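Local coordinates for protein nicotinate phosphoribosyltransferase (PDB 1VLP) that catalyses the ATP-dependent synthesis of nicotinate ribonucleotide from nicotinate and phosphoribosyl diphosphate, the first step of NAD biosynthesis from nicotinic acid, at residues K174-L179 with I184-F189. Residues are numbered along the deposited sequence; the frame is centred on the assembly and turned at random.
Sequences KKAETL and IRFSEF
Leu-179 sets its CD1 methyl squarely over one face of the Phe-186 ring, 3.7 Å from the centroid and 10° off the ring normal, which meets the geometry of a CH-pi contact. Its CB adds a second touch, 3.7 Å from Phe-186 CE1, while the other branch turns to Ile-184, where Leu-179 CD2 lies 3.9 Å from Ile-184 CG2. With CG placed between backbone N and carbonyl carbon (chi1 72°), Phe-186 carries its ring from the strand up against the helix. A main-chain bond ties the two segments where they come nearest: Ile-184 N donates to Leu-179 O over 3.1 Å, nearly straight (165°) and arriving from above the carbonyl plane. It spans the short connection between helix 168-181 and strand 186-188, which runs parallel to its neighbours 222-225 and 360-365, consistent with the alpha/beta barrel of type II phosphoribosyltransferases; Phe-363 and Ile-365 join the same apolar core. An alanine in place of Phe-186 would probably leave Leu-179 CD1 without its aromatic face and open a gap beneath the helix. Packing is looser at Ala-176, whose CB stays 4.2 Å from Phe-186 CZ. On the more exposed side of the helix, Lys-175 NZ leads away to a salt bridge with Asp-372.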
loop_
_atom_site.group_PDB
_atom_site.type_symbol
_atom_site.label_atom_id
_atom_site.label_comp_id
_atom_site.label_asym_id
_atom_site.label_seq_id
_atom_site.Cartn_x
_atom_site.Cartn_y
_atom_site.Cartn_z
ATOM N N LYS A 174 -4.760 -1.830 22.975
ATOM C CA LYS A 174 -5.795 -0.863 23.357
ATOM C C LYS A 174 -6.538 -0.320 22.159
ATOM O O LYS A 174 -7.760 -0.184 22.211
ATOM C CB LYS A 174 -5.192 0.287 24.183
ATOM C CG LYS A 174 -6.181 1.386 24.464
ATOM C CD LYS A 174 -5.699 2.358 25.505
ATOM C CE LYS A 174 -6.742 3.439 25.842
ATOM N NZ LYS A 174 -5.992 4.530 26.558
ATOM N N LYS A 175 -5.813 -0.009 21.072
ATOM C CA LYS A 175 -6.442 0.465 19.841
ATOM C C LYS A 175 -7.387 -0.604 19.308
ATOM O O LYS A 175 -8.547 -0.334 19.046
ATOM C CB LYS A 175 -5.411 0.820 18.781
ATOM C CG LYS A 175 -4.569 2.031 19.206
ATOM C CD LYS A 175 -3.522 2.329 18.158
ATOM C CE LYS A 175 -2.612 3.434 18.577
ATOM N NZ LYS A 175 -1.475 3.597 17.583
ATOM N N ALA A 176 -6.877 -1.820 19.186
ATOM C CA ALA A 176 -7.665 -2.922 18.675
ATOM C C ALA A 176 -8.935 -3.134 19.527
ATOM O O ALA A 176 -10.016 -3.312 18.991
ATOM C CB ALA A 176 -6.831 -4.148 18.613
ATOM N N GLU A 177 -8.800 -3.051 20.829
ATOM C CA GLU A 177 -9.932 -3.285 21.713
ATOM C C GLU A 177 -10.979 -2.228 21.529
ATOM O O GLU A 177 -12.150 -2.531 21.549
ATOM C CB GLU A 177 -9.466 -3.386 23.152
ATOM C CG GLU A 177 -8.628 -4.658 23.385
ATOM C CD GLU A 177 -8.311 -4.948 24.827
ATOM O OE1 GLU A 177 -8.655 -4.113 25.695
ATOM O OE2 GLU A 177 -7.744 -6.053 25.079
ATOM N N THR A 178 -10.573 -0.976 21.342
ATOM C CA THR A 178 -11.554 0.072 21.068
ATOM C C THR A 178 -12.303 -0.180 19.771
ATOM O O THR A 178 -13.542 -0.031 19.682
ATOM C CB THR A 178 -10.900 1.450 21.090
ATOM O OG1 THR A 178 -10.282 1.645 22.370
ATOM C CG2 THR A 178 -11.918 2.572 20.858
ATOM N N LEU A 179 -11.551 -0.537 18.740
ATOM C CA LEU A 179 -12.121 -0.826 17.445
ATOM C C LEU A 179 -13.168 -1.950 17.572
ATOM O O LEU A 179 -14.288 -1.789 17.133
ATOM C CB LEU A 179 -10.994 -1.144 16.465
ATOM C CG LEU A 179 -10.112 0.034 16.043
ATOM C CD1 LEU A 179 -8.766 -0.447 15.407
ATOM C CD2 LEU A 179 -10.829 0.970 15.120
ATOM N N ILE A 184 -15.913 -2.427 14.628
ATOM C CA ILE A 184 -15.172 -1.974 13.480
ATOM C C ILE A 184 -14.424 -3.157 12.817
ATOM O O ILE A 184 -13.679 -3.834 13.492
ATOM C CB ILE A 184 -14.158 -0.867 13.829
ATOM C CG1 ILE A 184 -14.812 0.340 14.542
ATOM C CG2 ILE A 184 -13.407 -0.453 12.610
ATOM C CD1 ILE A 184 -15.834 1.060 13.823
ATOM N N ARG A 185 -14.649 -3.364 11.513
ATOM C CA ARG A 185 -13.955 -4.398 10.737
ATOM C C ARG A 185 -12.730 -3.696 10.106
ATOM O O ARG A 185 -12.859 -2.760 9.299
ATOM C CB ARG A 185 -14.863 -5.024 9.648
ATOM C CG ARG A 185 -16.044 -5.746 10.181
ATOM C CD ARG A 185 -16.693 -6.560 9.079
ATOM N NE ARG A 185 -16.496 -7.984 9.286
ATOM C CZ ARG A 185 -16.428 -8.893 8.315
ATOM N NH1 ARG A 185 -16.521 -8.541 7.026
ATOM N NH2 ARG A 185 -16.244 -10.169 8.636
ATOM N N PHE A 186 -11.531 -4.121 10.496
ATOM C CA PHE A 186 -10.323 -3.458 10.064
ATOM C C PHE A 186 -9.229 -4.423 9.755
ATOM O O PHE A 186 -9.223 -5.584 10.219
ATOM C CB PHE A 186 -9.816 -2.418 11.103
ATOM C CG PHE A 186 -9.232 -3.016 12.338
ATOM C CD1 PHE A 186 -10.074 -3.408 13.390
ATOM C CD2 PHE A 186 -7.846 -3.255 12.459
ATOM C CE1 PHE A 186 -9.584 -3.974 14.518
ATOM C CE2 PHE A 186 -7.344 -3.820 13.628
ATOM C CZ PHE A 186 -8.203 -4.200 14.625
ATOM N N SER A 187 -8.310 -3.937 8.944
ATOM C CA SER A 187 -7.053 -4.635 8.718
ATOM C C SER A 187 -5.860 -3.734 9.026
ATOM O O SER A 187 -5.927 -2.511 8.925
ATOM C CB SER A 187 -7.000 -5.163 7.285
ATOM O OG SER A 187 -6.928 -4.063 6.400
ATOM N N GLU A 188 -4.767 -4.360 9.427
ATOM C CA GLU A 188 -3.477 -3.721 9.622
ATOM C C GLU A 188 -2.816 -3.521 8.279
ATOM O O GLU A 188 -2.848 -4.402 7.406
ATOM C CB GLU A 188 -2.606 -4.649 10.510
ATOM C CG GLU A 188 -1.330 -3.993 10.995
ATOM C CD GLU A 188 -0.210 -3.990 9.985
ATOM O OE1 GLU A 188 -0.136 -4.844 9.062
ATOM O OE2 GLU A 188 0.623 -3.089 10.116
ATOM N N PHE A 189 -2.268 -2.337 8.061
ATOM C CA PHE A 189 -1.807 -1.911 6.732
ATOM C C PHE A 189 -0.496 -1.116 6.787
ATOM O O PHE A 189 -0.186 -0.324 5.844
ATOM C CB PHE A 189 -2.932 -1.016 6.177
ATOM C CG PHE A 189 -2.829 -0.628 4.722
ATOM C CD1 PHE A 189 -2.201 -1.436 3.741
ATOM C CD2 PHE A 189 -3.412 0.591 4.316
ATOM C CE1 PHE A 189 -2.146 -1.023 2.399
ATOM C CE2 PHE A 189 -3.367 1.002 2.971
ATOM C CZ PHE A 189 -2.744 0.193 2.020
#